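Long-range contacts in ribulose-bisphosphate carboxylase (PDB 4NAS), which belongs to the RuBisCO large-chain family, pairing an N-terminal alpha/beta domain with a TIM-barrel domain that carries a carboxylated lysine and a bound calcium ion: residues Gly58-Arg64 and Ala76-Ala81; Gly106-Glu111 and Ser277-Ala283; Met146-Lys150 and Ala163-Gln167. One frame throughout, in Å; residues are numbered along the deposited sequence.

Interaction 1 of 3, residues Gly58-Arg64 and Ala76-Ala81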
loop_
_atom_site.group_PDB
_atom_site.type_symbol
_atom_site.label_atom_id
_atom_site.label_comp_id
_atom_site.label_asym_id
_atom_site.label_seq_id
_atom_site.Cartn_x
_atom_site.Cartn_y
_atom_site.Cartn_z
ATOM N N GLY B 58 17.298 -2.090 18.686
ATOM C CA GLY B 58 16.130 -2.911 18.963
ATOM C C GLY B 58 16.446 -4.086 19.868
ATOM O O GLY B 58 17.610 -4.304 20.225
ATOM N N ARG B 59 15.416 -4.829 20.270
ATOM C CA ARG B 59 15.611 -6.003 21.127
ATOM C C ARG B 59 14.593 -7.095 20.821
ATOM O O ARG B 59 13.487 -6.811 20.361
ATOM C CB ARG B 59 15.549 -5.633 22.616
ATOM C CG ARG B 59 15.185 -4.188 22.888
ATOM C CD ARG B 59 14.699 -3.958 24.303
ATOM N NE ARG B 59 14.194 -2.594 24.440
ATOM C CZ ARG B 59 12.913 -2.274 24.591
ATOM N NH1 ARG B 59 12.560 -1.000 24.696
ATOM N NH2 ARG B 59 11.985 -3.220 24.652
ATOM N N VAL B 60 14.983 -8.342 21.057
ATOM C CA VAL B 60 14.093 -9.476 20.898
ATOM C C VAL B 60 13.330 -9.662 22.207
ATOM O O VAL B 60 13.933 -9.878 23.259
ATOM C CB VAL B 60 14.860 -10.763 20.551
ATOM C CG1 VAL B 60 13.909 -11.928 20.514
ATOM C CG2 VAL B 60 15.578 -10.619 19.210
ATOM N N GLU B 61 12.006 -9.556 22.149
ATOM C CA GLU B 61 11.189 -9.622 23.367
ATOM C C GLU B 61 10.676 -11.027 23.660
ATOM O O GLU B 61 10.442 -11.382 24.818
ATOM C CB GLU B 61 10.022 -8.632 23.303
ATOM C CG GLU B 61 10.451 -7.172 23.230
ATOM C CD GLU B 61 10.868 -6.606 24.575
ATOM O OE1 GLU B 61 10.015 -5.971 25.236
ATOM O OE2 GLU B 61 12.043 -6.784 24.968
ATOM N N GLY B 62 10.501 -11.828 22.614
ATOM C CA GLY B 62 10.057 -13.199 22.794
ATOM C C GLY B 62 10.089 -14.034 21.530
ATOM O O GLY B 62 9.906 -13.529 20.421
ATOM N N ILE B 63 10.353 -15.325 21.712
ATOM C CA ILE B 63 10.300 -16.306 20.633
ATOM C C ILE B 63 9.438 -17.478 21.085
ATOM O O ILE B 63 9.722 -18.089 22.105
ATOM C CB ILE B 63 11.693 -16.860 20.301
ATOM C CG1 ILE B 63 12.668 -15.722 19.968
ATOM C CG2 ILE B 63 11.602 -17.876 19.169
ATOM C CD1 ILE B 63 13.926 -16.186 19.311
ATOM N N ARG B 64 8.392 -17.785 20.326
ATOM C CA ARG B 64 7.449 -18.834 20.694
ATOM C C ARG B 64 7.226 -19.805 19.537
ATOM O O ARG B 64 6.671 -19.441 18.505
ATOM C CB ARG B 64 6.105 -18.231 21.117
ATOM C CG ARG B 64 6.166 -17.303 22.326
ATOM C CD ARG B 64 4.798 -16.715 22.634
ATOM N NE ARG B 64 4.327 -15.793 21.597
ATOM C CZ ARG B 64 4.693 -14.517 21.525
ATOM N NH1 ARG B 64 5.537 -14.020 22.426
ATOM N NH2 ARG B 64 4.223 -13.737 20.562
ATOM N N ALA B 76 6.642 -20.239 14.161
ATOM C CA ALA B 76 6.923 -19.550 15.401
ATOM C C ALA B 76 6.420 -18.121 15.386
ATOM O O ALA B 76 6.158 -17.539 14.319
ATOM C CB ALA B 76 8.419 -19.583 15.694
ATOM N N GLU B 77 6.262 -17.571 16.584
ATOM C CA GLU B 77 6.032 -16.149 16.749
ATOM C C GLU B 77 7.283 -15.536 17.346
ATOM O O GLU B 77 7.931 -16.126 18.213
ATOM C CB GLU B 77 4.841 -15.881 17.664
ATOM C CG GLU B 77 3.500 -16.052 16.963
ATOM C CD GLU B 77 2.333 -15.674 17.842
ATOM O OE1 GLU B 77 2.568 -15.246 18.992
ATOM O OE2 GLU B 77 1.180 -15.809 17.380
ATOM N N ILE B 78 7.637 -14.358 16.858
ATOM C CA ILE B 78 8.770 -13.630 17.393
ATOM C C ILE B 78 8.248 -12.248 17.710
ATOM O O ILE B 78 7.465 -11.709 16.928
ATOM C CB ILE B 78 9.875 -13.537 16.347
ATOM C CG1 ILE B 78 10.475 -14.920 16.106
ATOM C CG2 ILE B 78 10.947 -12.563 16.781
ATOM C CD1 ILE B 78 11.413 -14.966 14.940
ATOM N N ASP B 79 8.639 -11.698 18.860
ATOM C CA ASP B 79 8.300 -10.317 19.209
ATOM C C ASP B 79 9.571 -9.471 19.136
ATOM O O ASP B 79 10.581 -9.833 19.742
ATOM C CB ASP B 79 7.739 -10.224 20.643
ATOM C CG ASP B 79 6.446 -11.014 20.846
ATOM O OD1 ASP B 79 5.666 -11.198 19.894
ATOM O OD2 ASP B 79 6.204 -11.436 21.998
ATOM N N ILE B 80 9.532 -8.361 18.397
ATOM C CA ILE B 80 10.684 -7.450 18.301
ATOM C C ILE B 80 10.297 -6.042 18.792
ATOM O O ILE B 80 9.233 -5.523 18.421
ATOM C CB ILE B 80 11.217 -7.343 16.849
ATOM C CG1 ILE B 80 11.581 -8.722 16.280
ATOM C CG2 ILE B 80 12.418 -6.406 16.775
ATOM C CD1 ILE B 80 12.684 -9.452 17.066
ATOM N N ALA B 81 11.134 -5.442 19.641
ATOM C CA ALA B 81 10.911 -4.072 20.114
ATOM C C ALA B 81 11.747 -3.056 19.323
ATOM O O ALA B 81 12.974 -3.159 19.280
ATOM C CB ALA B 81 11.213 -3.962 21.598
#

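Interaction 2 of 3, residues Gly106-Glu111 and Ser277-Ala283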
loop_
_atom_site.group_PDB
_atom_site.type_symbol
_atom_site.label_atom_id
_atom_site.label_comp_id
_atom_site.label_asym_id
_atom_site.label_seq_id
_atom_site.Cartn_x
_atom_site.Cartn_y
_atom_site.Cartn_z
ATOM N N GLY B 106 10.355 -14.244 2.875
ATOM C CA GLY B 106 9.633 -15.501 2.773
ATOM C C GLY B 106 8.310 -15.565 3.515
ATOM O O GLY B 106 7.530 -14.608 3.551
ATOM N N GLU B 107 8.035 -16.714 4.123
ATOM C CA GLU B 107 6.771 -16.877 4.845
ATOM C C GLU B 107 6.786 -16.184 6.199
ATOM O O GLU B 107 7.261 -16.740 7.177
ATOM C CB GLU B 107 6.441 -18.357 5.020
ATOM C CG GLU B 107 5.102 -18.588 5.698
ATOM C CD GLU B 107 4.672 -20.033 5.646
ATOM O OE1 GLU B 107 5.254 -20.789 4.835
ATOM O OE2 GLU B 107 3.760 -20.401 6.426
ATOM N N ILE B 108 6.262 -14.962 6.257
ATOM C CA ILE B 108 6.254 -14.191 7.497
ATOM C C ILE B 108 5.067 -13.234 7.421
ATOM O O ILE B 108 4.745 -12.766 6.341
ATOM C CB ILE B 108 7.561 -13.371 7.670
ATOM C CG1 ILE B 108 7.574 -12.654 9.011
ATOM C CG2 ILE B 108 7.790 -12.361 6.488
ATOM C CD1 ILE B 108 8.976 -12.179 9.401
ATOM N N ARG B 109 4.429 -12.968 8.552
ATOM C CA ARG B 109 3.223 -12.139 8.580
ATOM C C ARG B 109 3.177 -11.314 9.847
ATOM O O ARG B 109 3.386 -11.842 10.953
ATOM C CB ARG B 109 1.992 -13.057 8.490
ATOM C CG ARG B 109 0.634 -12.389 8.514
ATOM C CD ARG B 109 -0.469 -13.472 8.438
ATOM N NE ARG B 109 -1.679 -12.995 7.772
ATOM C CZ ARG B 109 -2.806 -12.687 8.390
ATOM N NH1 ARG B 109 -2.906 -12.804 9.706
ATOM N NH2 ARG B 109 -3.840 -12.257 7.684
ATOM N N LEU B 110 2.884 -10.025 9.705
ATOM C CA LEU B 110 2.745 -9.141 10.865
ATOM C C LEU B 110 1.368 -9.295 11.525
ATOM O O LEU B 110 0.323 -9.015 10.897
ATOM C CB LEU B 110 2.994 -7.685 10.438
ATOM C CG LEU B 110 2.817 -6.608 11.514
ATOM C CD1 LEU B 110 3.845 -6.771 12.638
ATOM C CD2 LEU B 110 2.974 -5.244 10.840
ATOM N N GLU B 111 1.382 -9.728 12.786
ATOM C CA GLU B 111 0.192 -10.174 13.513
ATOM C C GLU B 111 -0.288 -9.152 14.528
ATOM O O GLU B 111 -1.484 -9.056 14.824
ATOM C CB GLU B 111 0.514 -11.458 14.290
ATOM C CG GLU B 111 0.822 -12.678 13.433
ATOM C CD GLU B 111 -0.431 -13.338 12.904
ATOM O OE1 GLU B 111 -0.803 -14.409 13.431
ATOM O OE2 GLU B 111 -1.048 -12.779 11.973
ATOM N N SER B 277 -4.121 -13.736 2.689
ATOM C CA SER B 277 -3.404 -14.965 2.940
ATOM C C SER B 277 -3.283 -15.224 4.444
ATOM O O SER B 277 -3.059 -14.306 5.225
ATOM C CB SER B 277 -2.012 -14.885 2.327
ATOM O OG SER B 277 -1.100 -15.652 3.084
ATOM N N PRO B 278 -3.412 -16.489 4.857
ATOM C CA PRO B 278 -3.224 -16.780 6.279
ATOM C C PRO B 278 -1.759 -16.753 6.733
ATOM O O PRO B 278 -1.530 -16.699 7.929
ATOM C CB PRO B 278 -3.807 -18.195 6.427
ATOM C CG PRO B 278 -3.720 -18.787 5.080
ATOM C CD PRO B 278 -3.944 -17.642 4.119
ATOM N N ASN B 279 -0.803 -16.769 5.807
ATOM C CA ASN B 279 0.603 -16.966 6.153
ATOM C C ASN B 279 1.541 -15.841 5.721
ATOM O O ASN B 279 2.729 -15.856 6.062
ATOM C CB ASN B 279 1.121 -18.273 5.554
ATOM C CG ASN B 279 0.329 -19.476 6.008
ATOM O OD1 ASN B 279 -0.083 -19.573 7.164
ATOM N ND2 ASN B 279 0.103 -20.399 5.092
ATOM N N TYR B 280 1.016 -14.884 4.965
ATOM C CA TYR B 280 1.806 -13.743 4.504
ATOM C C TYR B 280 1.052 -12.446 4.797
ATOM O O TYR B 280 -0.146 -12.480 5.103
ATOM C CB TYR B 280 2.078 -13.855 2.998
ATOM C CG TYR B 280 2.935 -15.046 2.588
ATOM C CD1 TYR B 280 2.379 -16.307 2.433
ATOM C CD2 TYR B 280 4.293 -14.894 2.335
ATOM C CE1 TYR B 280 3.155 -17.390 2.047
ATOM C CE2 TYR B 280 5.083 -15.976 1.951
ATOM C CZ TYR B 280 4.500 -17.216 1.807
ATOM O OH TYR B 280 5.261 -18.288 1.429
ATOM N N GLY B 281 1.752 -11.314 4.697
ATOM C CA GLY B 281 1.127 -10.000 4.808
ATOM C C GLY B 281 0.943 -9.433 6.205
ATOM O O GLY B 281 1.727 -9.696 7.112
ATOM N N ILE B 282 -0.120 -8.651 6.375
ATOM C CA ILE B 282 -0.427 -7.978 7.621
ATOM C C ILE B 282 -1.854 -8.332 8.014
ATOM O O ILE B 282 -2.734 -8.287 7.162
ATOM C CB ILE B 282 -0.370 -6.449 7.419
ATOM C CG1 ILE B 282 0.981 -6.021 6.857
ATOM C CG2 ILE B 282 -0.638 -5.724 8.718
ATOM C CD1 ILE B 282 1.033 -4.565 6.511
ATOM N N ALA B 283 -2.090 -8.660 9.288
ATOM C CA ALA B 283 -3.433 -9.024 9.771
ATOM C C ALA B 283 -4.513 -7.985 9.456
ATOM O O ALA B 283 -4.282 -6.774 9.548
ATOM C CB ALA B 283 -3.408 -9.303 11.265
HETATM O O HOH W 1 4.703 -11.085 3.959
#

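Interaction 3 of 3, residues Met146-Lys150 and Ala163-Gln167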
loop_
_atom_site.group_PDB
_atom_site.type_symbol
_atom_site.label_atom_id
_atom_site.label_comp_id
_atom_site.label_asym_id
_atom_site.label_seq_id
_atom_site.Cartn_x
_atom_site.Cartn_y
_atom_site.Cartn_z
HETATM N N MSE B 146 -27.125 3.296 5.988
HETATM C CA MSE B 146 -26.430 3.782 4.802
HETATM C C MSE B 146 -26.790 2.976 3.549
HETATM O O MSE B 146 -26.827 1.745 3.592
HETATM C CB MSE B 146 -24.916 3.767 5.027
HETATM C CG MSE B 146 -24.089 4.240 3.834
HETATM SE SE MSE B 146 -22.226 4.484 4.432
HETATM C CE MSE B 146 -21.828 2.627 4.780
ATOM N N SER B 147 -27.082 3.681 2.453
ATOM C CA SER B 147 -27.359 3.053 1.147
ATOM C C SER B 147 -26.181 3.292 0.181
ATOM O O SER B 147 -25.429 4.257 0.324
ATOM C CB SER B 147 -28.697 3.559 0.559
ATOM O OG SER B 147 -29.077 2.844 -0.612
ATOM N N ILE B 148 -25.974 2.377 -0.764
ATOM C CA ILE B 148 -24.910 2.535 -1.748
ATOM C C ILE B 148 -25.483 2.580 -3.160
ATOM O O ILE B 148 -26.287 1.726 -3.516
ATOM C CB ILE B 148 -23.910 1.357 -1.681
ATOM C CG1 ILE B 148 -23.385 1.177 -0.251
ATOM C CG2 ILE B 148 -22.794 1.555 -2.692
ATOM C CD1 ILE B 148 -22.913 -0.227 0.083
ATOM N N PHE B 149 -25.063 3.564 -3.955
ATOM C CA PHE B 149 -25.430 3.646 -5.374
ATOM C C PHE B 149 -25.232 2.316 -6.081
ATOM O O PHE B 149 -24.164 1.723 -6.008
ATOM C CB PHE B 149 -24.597 4.709 -6.105
ATOM C CG PHE B 149 -25.189 6.072 -6.059
ATOM C CD1 PHE B 149 -24.999 6.888 -4.954
ATOM C CD2 PHE B 149 -25.957 6.543 -7.112
ATOM C CE1 PHE B 149 -25.574 8.152 -4.914
ATOM C CE2 PHE B 149 -26.516 7.803 -7.066
ATOM C CZ PHE B 149 -26.321 8.605 -5.970
ATOM N N LYS B 150 -26.252 1.846 -6.778
ATOM C CA LYS B 150 -26.100 0.576 -7.484
ATOM C C LYS B 150 -25.325 0.758 -8.799
ATOM O O LYS B 150 -24.683 -0.183 -9.292
ATOM C CB LYS B 150 -27.464 -0.089 -7.712
ATOM C CG LYS B 150 -28.351 0.584 -8.741
ATOM C CD LYS B 150 -29.712 -0.089 -8.782
ATOM C CE LYS B 150 -30.629 0.564 -9.804
ATOM N NZ LYS B 150 -32.050 0.208 -9.555
ATOM N N ALA B 163 -31.599 8.667 -8.790
ATOM C CA ALA B 163 -31.149 7.478 -8.088
ATOM C C ALA B 163 -30.852 7.854 -6.640
ATOM O O ALA B 163 -31.070 7.060 -5.727
ATOM C CB ALA B 163 -29.905 6.898 -8.764
ATOM N N PHE B 164 -30.354 9.067 -6.437
ATOM C CA PHE B 164 -30.077 9.528 -5.088
ATOM C C PHE B 164 -31.399 9.708 -4.361
ATOM O O PHE B 164 -31.533 9.325 -3.198
ATOM C CB PHE B 164 -29.274 10.834 -5.089
ATOM C CG PHE B 164 -29.118 11.440 -3.723
ATOM C CD1 PHE B 164 -28.136 10.986 -2.861
ATOM C CD2 PHE B 164 -29.979 12.439 -3.290
ATOM C CE1 PHE B 164 -27.995 11.531 -1.594
ATOM C CE2 PHE B 164 -29.850 12.983 -2.024
ATOM C CZ PHE B 164 -28.853 12.526 -1.176
ATOM N N GLY B 165 -32.378 10.268 -5.069
ATOM C CA GLY B 165 -33.676 10.557 -4.495
ATOM C C GLY B 165 -34.412 9.315 -4.036
ATOM O O GLY B 165 -34.981 9.297 -2.945
ATOM N N GLU B 166 -34.407 8.283 -4.877
ATOM C CA GLU B 166 -34.986 6.990 -4.531
ATOM C C GLU B 166 -34.445 6.457 -3.215
ATOM O O GLU B 166 -35.211 6.037 -2.363
ATOM C CB GLU B 166 -34.754 5.966 -5.643
ATOM C CG GLU B 166 -35.569 6.222 -6.906
ATOM C CD GLU B 166 -37.076 6.213 -6.658
ATOM O OE1 GLU B 166 -37.654 7.295 -6.399
ATOM O OE2 GLU B 166 -37.683 5.122 -6.736
ATOM N N GLN B 167 -33.125 6.473 -3.048
ATOM C CA GLN B 167 -32.533 6.064 -1.771
ATOM C C GLN B 167 -32.975 6.943 -0.597
ATOM O O GLN B 167 -33.385 6.429 0.445
ATOM C CB GLN B 167 -31.003 5.996 -1.859
ATOM C CG GLN B 167 -30.504 4.807 -2.664
ATOM C CD GLN B 167 -29.096 5.001 -3.157
ATOM O OE1 GLN B 167 -28.148 4.351 -2.677
ATOM N NE2 GLN B 167 -28.936 5.898 -4.122
#

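Interaction 1 of 3, residues Gly58-Arg64 and Ala76-Ala81
Arg64 reaches from one strand to two acids of the next, Glu77 and Asp79, and uses all three of its guanidinium nitrogens. CG sits beside the backbone N and the chain bends at chi3 (-67°), which lays the guanidinium between the two carboxylates. Glu77 meets it side-on: OE1 alone takes both NE and NH2, with Arg64 NH2 to Glu77 OE1 at 2.7 Å, and the carboxylate stands at 90° to the guanidinium plane. Asp79 is gripped end-on, Arg64 NH1 to Asp79 OD2 at 2.7 Å from above the carboxylate plane and Arg64 NH2 to Asp79 OD1 at 3.0 Å on the syn side. Thr16 OG1 of strand 12-22 is a further partner of Asp79 OD1, tying the network to a third strand.

Beneath these charges the backbones are paired. Arg59 with Ala81 and Arg64 with Glu77 each exchange two N-H...O bonds, and Asp79 N gives to Gly62 O at 2.7 Å. Asp79 O accepts from Glu61 N at 2.8 Å, arriving well above the carbonyl plane, and, weakly, from Gly62 N. Glu61 is the extra residue of the bulge, with its CG against Ala81 CB at 3.7 Å. The same Ala81 methyl lies over one face of the Arg59 guanidinium, and Arg59 NH2 salt-bridges Glu61 OE1 at 3.4 Å. The other face is apolar, with Val60 CG2 meeting Ile80 CD1 at 3.8 Å, and helix 26-36 packs on Val60 and Ile63. The arrangement is an antiparallel hairpin, with a classic beta bulge, at the edge of the N-terminal domain's sheet.

Interaction 2 of 3, residues Gly106-Glu111 and Ser277-Ala283
Arg109 drives its side chain into the turn formed by Ser277-Tyr280, and the carbonyls there close round it. With CG anti to the backbone N (chi1 180°) and the chain extended as far as NE, the arm passes Gly281 O and Pro278 O before the guanidinium arrives. Arg109 NE gives a hydrogen bond to Tyr280 O at 3.1 Å, reaching that oxygen from above its carbonyl plane, and a weak, strongly bent one to Ser277 O. One face of the guanidinium is covered by the backbone of Ala283, whose CA is 3.8 Å from Arg109 NH1. Arg109 NH1 turns to Glu111 OE2, two residues along its own strand, in a 2.9 Å salt bridge, while Arg109 NH2 bonds Tyr275 O.

Alongside, Leu110 pairs with Ile282 in a short, weakly bonded parallel strand. Leu110 N bonds Gly281 O and Ala283 N bonds Leu110 O, both at 2.9 Å. A water bridges Ile108 O and Gly281 N. The Tyr280 ring lies against Gly106 and Glu107: Glu107 CG sits over one face, offset toward the rim, and Tyr280 CE2 is 3.5 Å from Glu107 CA.

The second shell fixes the turn. Ser277 OG takes Asn279 N at 3.0 Å and Tyr280 N as well, an ST turn and ST motif. Arg18 of strand 12-22 forms a salt bridge with Glu107, and Tyr280 of the second subunit packs on Ser277 and Pro278. A cationic group set among backbone carbonyls and one carboxylate joins the N-terminal sheet to the barrel domain; this arginine part of the join is polar, and the nearby acid and carbonyl dipoles should favour a charged arginine.

Interaction 3 of 3, residues Met146-Lys150 and Ala163-Gln167
A buried contact between a loop and a helix, this one lies in the TIM-barrel domain, where the chain leaves strand 144-146 and later returns as helix 157-168. Gln167 is its polar centre. With chi1 at -172°, Ser147 OG swings away from its backbone N, donates to Gln167 OE1 over 2.7 Å and lands on a lone pair in the plane of the amide. At the other end of that amide, Gln167 NE2 gives a fairly straight bond (160°) to Ala163 O, one turn back in the helix, at 2.9 Å. Held from both ends, the amide is fixed in rotation, and its NE2 sits over the centre of the Phe149 ring, 4.0 Å above the plane, with amide and ring planes 84° apart.

The far rim of Phe149 closes the apolar side: CE2 touches Ala163 CB at 3.9 Å and CZ touches Phe164 CB at 3.8 Å. Phe149 CZ also lies at the edge of the Phe164 ring, near its plane.

Around this, Val175 packs on Phe149, Phe164 and Gln167, and Phe164 stacks on Tyr196 of helix 189-207. His365 makes weak hydrogen bonds to Gln167 OE1 and Ile148 O, while Ile364 and His365, in helix 362-365, pack against Ser147. The loop is thus wedged between helix 157-168 and helix 362-365, just beyond the paired strands 144-146 and 357-359.

Interactions 1 and 2 belong to one mixed sheet, with strand 12-22 between their strands: the hairpin of interaction 1 forms one border, and interaction 2 adds the short strand 281-282 at the other. Their centres are 16 Å apart and their nearest atoms about 5 Å, without touching. Of the three, interaction 2 alone joins the N-terminal and barrel domains. Interaction 3 lies across the chain's centre from both, its centre 49 Å from that of interaction 1 and 37 Å from that of interaction 2. It also lies near a metal: the Ile148 side chain is about 5 Å from a bound calcium ion.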